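Local coordinates for protein putative short-chain dehydrogenase/reductase (PDB 3E9N) that is of unknown function but belongs to the short-chain dehydrogenase/reductase family and may act as an acetoacetyl-CoA reductase, at residues Leu105-Pro110 with Lys150-Gly155; Thr173-Pro178 with Ile222-Val227. All blocks are in the same frame, centred on the assembly; numbering follows the deposited sequence.

Interaction 1 of 2, residues Leu105-Pro110 with Lys150-Gly155; sequences LNVIVP and KHALRG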
ATOM      1  N   LEU A 105     -15.398   7.913  17.045  1.00 36.92           N
ATOM      2  CA  LEU A 105     -15.450   9.174  16.369  1.00 37.35           C
ATOM      3  C   LEU A 105     -14.833   9.151  14.968  1.00 36.83           C
ATOM      4  O   LEU A 105     -15.391   9.766  14.082  1.00 35.83           O
ATOM      5  CB  LEU A 105     -14.798  10.241  17.224  1.00 37.39           C
ATOM      6  CG  LEU A 105     -14.937  11.652  16.682  1.00 40.66           C
ATOM      7  CD1 LEU A 105     -16.409  11.999  16.542  1.00 41.52           C
ATOM      8  CD2 LEU A 105     -14.226  12.607  17.663  1.00 43.81           C
ATOM      9  N   ASN A 106     -13.708   8.444  14.763  1.00 36.55           N
ATOM     10  CA  ASN A 106     -12.989   8.478  13.461  1.00 36.59           C
ATOM     11  C   ASN A 106     -13.481   7.449  12.407  1.00 35.82           C
ATOM     12  O   ASN A 106     -13.218   7.581  11.201  1.00 34.39           O
ATOM     13  CB  ASN A 106     -11.484   8.301  13.647  1.00 36.58           C
ATOM     14  CG  ASN A 106     -10.862   9.316  14.614  1.00 42.25           C
ATOM     15  OD1 ASN A 106     -11.375  10.412  14.797  1.00 47.35           O
ATOM     16  ND2 ASN A 106      -9.691   8.962  15.191  1.00 47.18           N
ATOM     17  N   VAL A 107     -14.185   6.410  12.863  1.00 35.13           N
ATOM     18  CA  VAL A 107     -14.532   5.317  11.965  1.00 33.64           C
ATOM     19  C   VAL A 107     -16.029   5.022  12.031  1.00 33.49           C
ATOM     20  O   VAL A 107     -16.696   5.018  10.994  1.00 34.35           O
ATOM     21  CB  VAL A 107     -13.743   4.051  12.318  1.00 33.68           C
ATOM     22  CG1 VAL A 107     -14.082   2.923  11.373  1.00 33.59           C
ATOM     23  CG2 VAL A 107     -12.242   4.334  12.302  1.00 33.12           C
ATOM     24  N   ILE A 108     -16.580   4.797  13.227  1.00 31.94           N
ATOM     25  CA  ILE A 108     -17.979   4.354  13.284  1.00 30.64           C
ATOM     26  C   ILE A 108     -18.993   5.456  12.913  1.00 30.17           C
ATOM     27  O   ILE A 108     -19.879   5.259  12.099  1.00 30.32           O
ATOM     28  CB  ILE A 108     -18.329   3.613  14.594  1.00 31.21           C
ATOM     29  CG1 ILE A 108     -17.308   2.499  14.883  1.00 29.95           C
ATOM     30  CG2 ILE A 108     -19.716   3.020  14.449  1.00 31.55           C
ATOM     31  CD1 ILE A 108     -17.335   1.858  16.347  1.00 29.21           C
ATOM     32  N   VAL A 109     -18.766   6.664  13.417  1.00 29.93           N
ATOM     33  CA  VAL A 109     -19.605   7.786  13.099  1.00 29.21           C
ATOM     34  C   VAL A 109     -19.580   8.046  11.565  1.00 30.08           C
ATOM     35  O   VAL A 109     -20.640   8.037  10.947  1.00 30.50           O
ATOM     36  CB  VAL A 109     -19.200   9.011  13.924  1.00 28.67           C
ATOM     37  CG1 VAL A 109     -19.719  10.267  13.268  1.00 27.78           C
ATOM     38  CG2 VAL A 109     -19.674   8.863  15.400  1.00 28.58           C
ATOM     39  N   PRO A 110     -18.382   8.208  10.930  1.00 30.23           N
ATOM     40  CA  PRO A 110     -18.455   8.378   9.436  1.00 29.50           C
ATOM     41  C   PRO A 110     -19.223   7.270   8.735  1.00 29.68           C
ATOM     42  O   PRO A 110     -20.083   7.561   7.910  1.00 30.25           O
ATOM     43  CB  PRO A 110     -16.994   8.434   8.989  1.00 29.89           C
ATOM     44  CG  PRO A 110     -16.228   8.998  10.248  1.00 30.11           C
ATOM     45  CD  PRO A 110     -17.002   8.360  11.448  1.00 29.77           C
ATOM     46  N   LYS A 150      -6.719   5.292  11.566  1.00 38.22           N
ATOM     47  CA  LYS A 150      -6.562   5.878  10.234  1.00 38.75           C
ATOM     48  C   LYS A 150      -6.498   4.807   9.152  1.00 38.11           C
ATOM     49  O   LYS A 150      -6.974   5.047   8.040  1.00 37.85           O
ATOM     50  CB  LYS A 150      -5.388   6.842  10.137  1.00 40.28           C
ATOM     51  CG  LYS A 150      -4.035   6.242   9.836  1.00 45.01           C
ATOM     52  CD  LYS A 150      -2.992   7.345   9.459  1.00 53.87           C
ATOM     53  CE  LYS A 150      -2.476   8.196  10.704  1.00 56.60           C
ATOM     54  NZ  LYS A 150      -1.143   7.794  11.363  1.00 55.59           N
ATOM     55  N   HIS A 151      -5.937   3.631   9.486  1.00 36.16           N
ATOM     56  CA  HIS A 151      -5.963   2.519   8.559  1.00 35.05           C
ATOM     57  C   HIS A 151      -7.378   1.987   8.439  1.00 33.88           C
ATOM     58  O   HIS A 151      -7.834   1.688   7.323  1.00 33.87           O
ATOM     59  CB  HIS A 151      -4.955   1.424   8.935  1.00 35.60           C
ATOM     60  CG  HIS A 151      -3.561   1.741   8.498  1.00 37.49           C
ATOM     61  ND1 HIS A 151      -2.571   2.123   9.377  1.00 40.19           N
ATOM     62  CD2 HIS A 151      -3.016   1.833   7.259  1.00 40.41           C
ATOM     63  CE1 HIS A 151      -1.462   2.393   8.707  1.00 41.51           C
ATOM     64  NE2 HIS A 151      -1.707   2.228   7.419  1.00 41.18           N
ATOM     65  N   ALA A 152      -8.105   1.979   9.559  1.00 31.16           N
ATOM     66  CA  ALA A 152      -9.514   1.609   9.528  1.00 29.83           C
ATOM     67  C   ALA A 152     -10.390   2.504   8.605  1.00 29.46           C
ATOM     68  O   ALA A 152     -11.182   2.015   7.764  1.00 28.77           O
ATOM     69  CB  ALA A 152     -10.054   1.590  10.927  1.00 28.83           C
ATOM     70  N   LEU A 153     -10.220   3.815   8.754  1.00 28.55           N
ATOM     71  CA  LEU A 153     -11.041   4.789   8.082  1.00 28.30           C
ATOM     72  C   LEU A 153     -10.800   4.615   6.589  1.00 28.60           C
ATOM     73  O   LEU A 153     -11.703   4.672   5.769  1.00 29.34           O
ATOM     74  CB  LEU A 153     -10.634   6.171   8.555  1.00 26.90           C
ATOM     75  CG  LEU A 153     -11.237   7.337   7.793  1.00 30.90           C
ATOM     76  CD1 LEU A 153     -12.832   7.394   7.925  1.00 28.39           C
ATOM     77  CD2 LEU A 153     -10.613   8.572   8.351  1.00 33.39           C
ATOM     78  N   ARG A 154      -9.567   4.309   6.251  1.00 29.36           N
ATOM     79  CA  ARG A 154      -9.189   4.137   4.871  1.00 30.53           C
ATOM     80  C   ARG A 154      -9.811   2.912   4.222  1.00 30.51           C
ATOM     81  O   ARG A 154     -10.259   3.007   3.077  1.00 31.35           O
ATOM     82  CB  ARG A 154      -7.659   4.122   4.725  1.00 30.22           C
ATOM     83  CG  ARG A 154      -7.226   3.858   3.263  1.00 32.42           C
ATOM     84  CD  ARG A 154      -7.689   4.994   2.311  1.00 36.24           C
ATOM     85  NE  ARG A 154      -7.219   4.741   0.948  1.00 40.15           N
ATOM     86  CZ  ARG A 154      -6.202   5.398   0.387  1.00 37.17           C
ATOM     87  NH1 ARG A 154      -5.812   5.097  -0.832  1.00 35.33           N
ATOM     88  NH2 ARG A 154      -5.602   6.376   1.040  1.00 36.51           N
ATOM     89  N   GLY A 155      -9.855   1.769   4.923  1.00 30.10           N
ATOM     90  CA  GLY A 155     -10.581   0.586   4.386  1.00 30.16           C
ATOM     91  C   GLY A 155     -12.101   0.780   4.266  1.00 30.85           C
ATOM     92  O   GLY A 155     -12.766   0.236   3.366  1.00 31.86           O
TER
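Val107 and Ala152 meet methyl to methyl, CG2 of the valine lying 3.8 Å from CB of the alanine. The same valine branch also sits over the backbone of helix 144-164, 4.1 Å from Leu153 N. It gets there because CG2 stands anti to the carbonyl carbon of Val107, while CG1 takes the place anti to the backbone N (chi1 -179°). Further along, CG of the Pro110 ring comes 4.4 Å from CD1 of Leu153. Helices 95-124 and 144-164 run side by side here in nearly the same direction, 24° apart with the short axes 8.9 Å from each other at their closest. Both pack on the same face of the parallel Rossmann sheet of the short-chain dehydrogenases, and Pro110 and Leu153 each rest on Tyr130 of strand 127-131. The closest approach is of an apolar methyl to a polar atom, Leu153 CD1 to Asn106 O at 3.3 Å. With CG anti to its own backbone N (chi1 171°), the leucine swings its branch across to that carbonyl, whose helix has a wider pi-type turn at 105-108 and a kink at Pro110, the ring nitrogen having no hydrogen to give to the preceding turn. Beyond Val107 and Ala152 lies a second subunit: Val107 packs on its Trp99, and Ala152 meets Ala152 of that subunit.

Interaction 2 of 2, residues Thr173-Pro178 with Ile222-Val227; sequences TVSPGP and ITNVDV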
ATOM      1  N   THR A 173     -10.995  10.535  -0.069  1.00 31.01           N
ATOM      2  CA  THR A 173     -10.251  10.691   1.147  1.00 31.18           C
ATOM      3  C   THR A 173      -9.208  11.742   0.978  1.00 30.52           C
ATOM      4  O   THR A 173      -8.390  11.697   0.089  1.00 32.39           O
ATOM      5  CB  THR A 173      -9.513   9.407   1.535  1.00 31.59           C
ATOM      6  OG1 THR A 173      -8.698   9.020   0.420  1.00 37.52           O
ATOM      7  CG2 THR A 173     -10.498   8.307   1.827  1.00 28.90           C
ATOM      8  N   VAL A 174      -9.214  12.705   1.856  1.00 29.61           N
ATOM      9  CA  VAL A 174      -8.198  13.674   1.840  1.00 29.00           C
ATOM     10  C   VAL A 174      -7.319  13.274   3.000  1.00 29.70           C
ATOM     11  O   VAL A 174      -7.813  13.187   4.119  1.00 29.61           O
ATOM     12  CB  VAL A 174      -8.813  15.087   2.014  1.00 28.79           C
ATOM     13  CG1 VAL A 174      -7.715  16.133   2.288  1.00 27.19           C
ATOM     14  CG2 VAL A 174      -9.667  15.424   0.764  1.00 28.40           C
ATOM     15  N   SER A 175      -6.030  13.008   2.752  1.00 30.32           N
ATOM     16  CA  SER A 175      -5.172  12.459   3.832  1.00 32.56           C
ATOM     17  C   SER A 175      -4.031  13.375   4.232  1.00 34.08           C
ATOM     18  O   SER A 175      -2.973  13.403   3.588  1.00 34.74           O
ATOM     19  CB  SER A 175      -4.599  11.096   3.468  1.00 31.58           C
ATOM     20  OG  SER A 175      -5.480  10.365   2.631  1.00 35.35           O
ATOM     21  N   PRO A 176      -4.239  14.156   5.280  1.00 35.46           N
ATOM     22  CA  PRO A 176      -3.108  14.926   5.835  1.00 37.07           C
ATOM     23  C   PRO A 176      -2.096  14.049   6.596  1.00 38.30           C
ATOM     24  O   PRO A 176      -2.423  12.963   7.074  1.00 37.81           O
ATOM     25  CB  PRO A 176      -3.773  15.894   6.815  1.00 36.73           C
ATOM     26  CG  PRO A 176      -5.250  15.491   6.855  1.00 36.73           C
ATOM     27  CD  PRO A 176      -5.436  14.200   6.118  1.00 35.69           C
ATOM     28  N   GLY A 177      -0.868  14.518   6.736  1.00 39.48           N
ATOM     29  CA  GLY A 177       0.084  13.751   7.515  1.00 40.62           C
ATOM     30  C   GLY A 177       1.406  14.474   7.572  1.00 41.58           C
ATOM     31  O   GLY A 177       1.572  15.511   6.964  1.00 41.14           O
ATOM     32  N   PRO A 178       2.357  13.916   8.309  1.00 42.69           N
ATOM     33  CA  PRO A 178       3.643  14.582   8.493  1.00 43.82           C
ATOM     34  C   PRO A 178       4.572  14.461   7.280  1.00 44.66           C
ATOM     35  O   PRO A 178       4.430  13.556   6.463  1.00 44.61           O
ATOM     36  CB  PRO A 178       4.244  13.854   9.710  1.00 43.42           C
ATOM     37  CG  PRO A 178       3.621  12.469   9.659  1.00 42.67           C
ATOM     38  CD  PRO A 178       2.258  12.632   9.035  1.00 42.76           C
ATOM     39  N   ILE A 222     -11.962  11.995  -7.896  1.00 35.00           N
ATOM     40  CA  ILE A 222     -10.685  12.210  -7.240  1.00 32.47           C
ATOM     41  C   ILE A 222     -10.871  11.444  -5.969  1.00 32.84           C
ATOM     42  O   ILE A 222     -11.531  11.938  -5.006  1.00 33.70           O
ATOM     43  CB  ILE A 222     -10.454  13.691  -6.942  1.00 33.07           C
ATOM     44  CG1 ILE A 222     -10.740  14.519  -8.208  1.00 31.05           C
ATOM     45  CG2 ILE A 222      -9.032  13.949  -6.276  1.00 28.57           C
ATOM     46  CD1 ILE A 222      -9.626  14.422  -9.264  1.00 34.91           C
ATOM     47  N   THR A 223     -10.351  10.218  -5.944  1.00 31.19           N
ATOM     48  CA  THR A 223     -10.549   9.363  -4.783  1.00 29.91           C
ATOM     49  C   THR A 223      -9.604   9.648  -3.601  1.00 30.22           C
ATOM     50  O   THR A 223      -9.955   9.395  -2.433  1.00 30.83           O
ATOM     51  CB  THR A 223     -10.436   7.856  -5.200  1.00 30.76           C
ATOM     52  OG1 THR A 223      -9.108   7.590  -5.653  1.00 28.35           O
ATOM     53  CG2 THR A 223     -11.406   7.588  -6.334  1.00 26.01           C
ATOM     54  N   ASN A 224      -8.393  10.107  -3.874  1.00 28.60           N
ATOM     55  CA  ASN A 224      -7.517  10.383  -2.761  1.00 29.90           C
ATOM     56  C   ASN A 224      -6.586  11.566  -3.025  1.00 28.04           C
ATOM     57  O   ASN A 224      -6.186  11.818  -4.160  1.00 26.05           O
ATOM     58  CB  ASN A 224      -6.800   9.110  -2.249  1.00 31.19           C
ATOM     59  CG  ASN A 224      -5.880   9.394  -1.044  1.00 39.66           C
ATOM     60  OD1 ASN A 224      -6.305   9.506   0.178  1.00 42.09           O
ATOM     61  ND2 ASN A 224      -4.575   9.512  -1.367  1.00 46.19           N
ATOM     62  N   VAL A 225      -6.330  12.339  -1.986  1.00 27.35           N
ATOM     63  CA  VAL A 225      -5.431  13.510  -2.087  1.00 27.99           C
ATOM     64  C   VAL A 225      -4.518  13.426  -0.890  1.00 29.73           C
ATOM     65  O   VAL A 225      -4.986  13.449   0.226  1.00 31.36           O
ATOM     66  CB  VAL A 225      -6.183  14.863  -2.047  1.00 27.36           C
ATOM     67  CG1 VAL A 225      -5.228  16.009  -2.111  1.00 26.49           C
ATOM     68  CG2 VAL A 225      -7.246  14.985  -3.189  1.00 24.31           C
ATOM     69  N   ASP A 226      -3.217  13.240  -1.095  1.00 32.35           N
ATOM     70  CA  ASP A 226      -2.281  13.159   0.023  1.00 33.64           C
ATOM     71  C   ASP A 226      -1.665  14.559   0.261  1.00 33.69           C
ATOM     72  O   ASP A 226      -1.161  15.192  -0.642  1.00 33.52           O
ATOM     73  CB  ASP A 226      -1.273  12.028  -0.218  1.00 33.54           C
ATOM     74  CG  ASP A 226      -1.965  10.637  -0.292  1.00 39.52           C
ATOM     75  OD1 ASP A 226      -1.787   9.899  -1.324  1.00 44.38           O
ATOM     76  OD2 ASP A 226      -2.751  10.271   0.656  1.00 44.14           O
ATOM     77  N   VAL A 227      -1.795  15.056   1.485  1.00 33.96           N
ATOM     78  CA  VAL A 227      -1.457  16.431   1.835  1.00 34.02           C
ATOM     79  C   VAL A 227      -0.367  16.426   2.920  1.00 33.97           C
ATOM     80  O   VAL A 227      -0.450  15.675   3.857  1.00 34.00           O
ATOM     81  CB  VAL A 227      -2.734  17.204   2.356  1.00 33.58           C
ATOM     82  CG1 VAL A 227      -2.390  18.611   2.766  1.00 34.38           C
ATOM     83  CG2 VAL A 227      -3.825  17.198   1.310  1.00 33.61           C
TER
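The backbones of 173-178 and 222-227 run parallel as strands from Thr173, 13° apart and 4.6 Å between axes, with Thr173 beside Asn224, Val174 beside Val225 and Ser175 beside Asp226. The ladder alternates: Thr173 N gives to Thr223 O, Val225 N to Thr173 O, Ser175 N to Val225 O at 2.8 Å and almost straight (179°), and Val227 N to Ser175 O. Past it, Gly177 N makes only a weak, bent bond to Val227 O. The side chains of Val174 and Val227 cross, CG1 to CG2 4.2 Å; Val174 and Val225 pack on Ala209 and Val213 of helix 203-214. The other face is polar. Thr173 OG1 (chi1 55°) donates to Asn224 OD1 at a doubtful, overly short 2.5 Å, and Ser175 OG lies 2.7 Å from the same oxygen. The amide donates ND2 to Asp226 OD2 at 2.8 Å, nearly in the amide plane but from above the carboxylate. Asp226 OD1 also receives a weak bond from Asn224 ND2 of a third subunit, whose antiparallel strand carries the sheet across the interface. The ND2 bond and the hydroxyls near OD1 are consistent with this amide orientation, and the carboxylate would probably polarise it toward a stronger acceptor at OD1.

Interactions 1 and 2 lie 14 Å apart between centres and follow one another along the chain, helix 144-164 leading into strand 170-176. Arg154 connects them: it lies on segment 150-155 but takes no part in the contact with 105-110, and its guanidinium reaches the polar face of 173-178 and 222-227, bringing NH2 to 3.3 Å from Asn224 OD1. Its NE is engaged by Asp158, which probably helps to steer the group. Interaction 1 joins two neighbouring helices, interaction 2 the last two strands of the sheet. They also face different neighbours: 105-110 with 150-155 borders the second subunit, whereas 222-227 pairs with the third, so together they reach two interfaces of the tetramer.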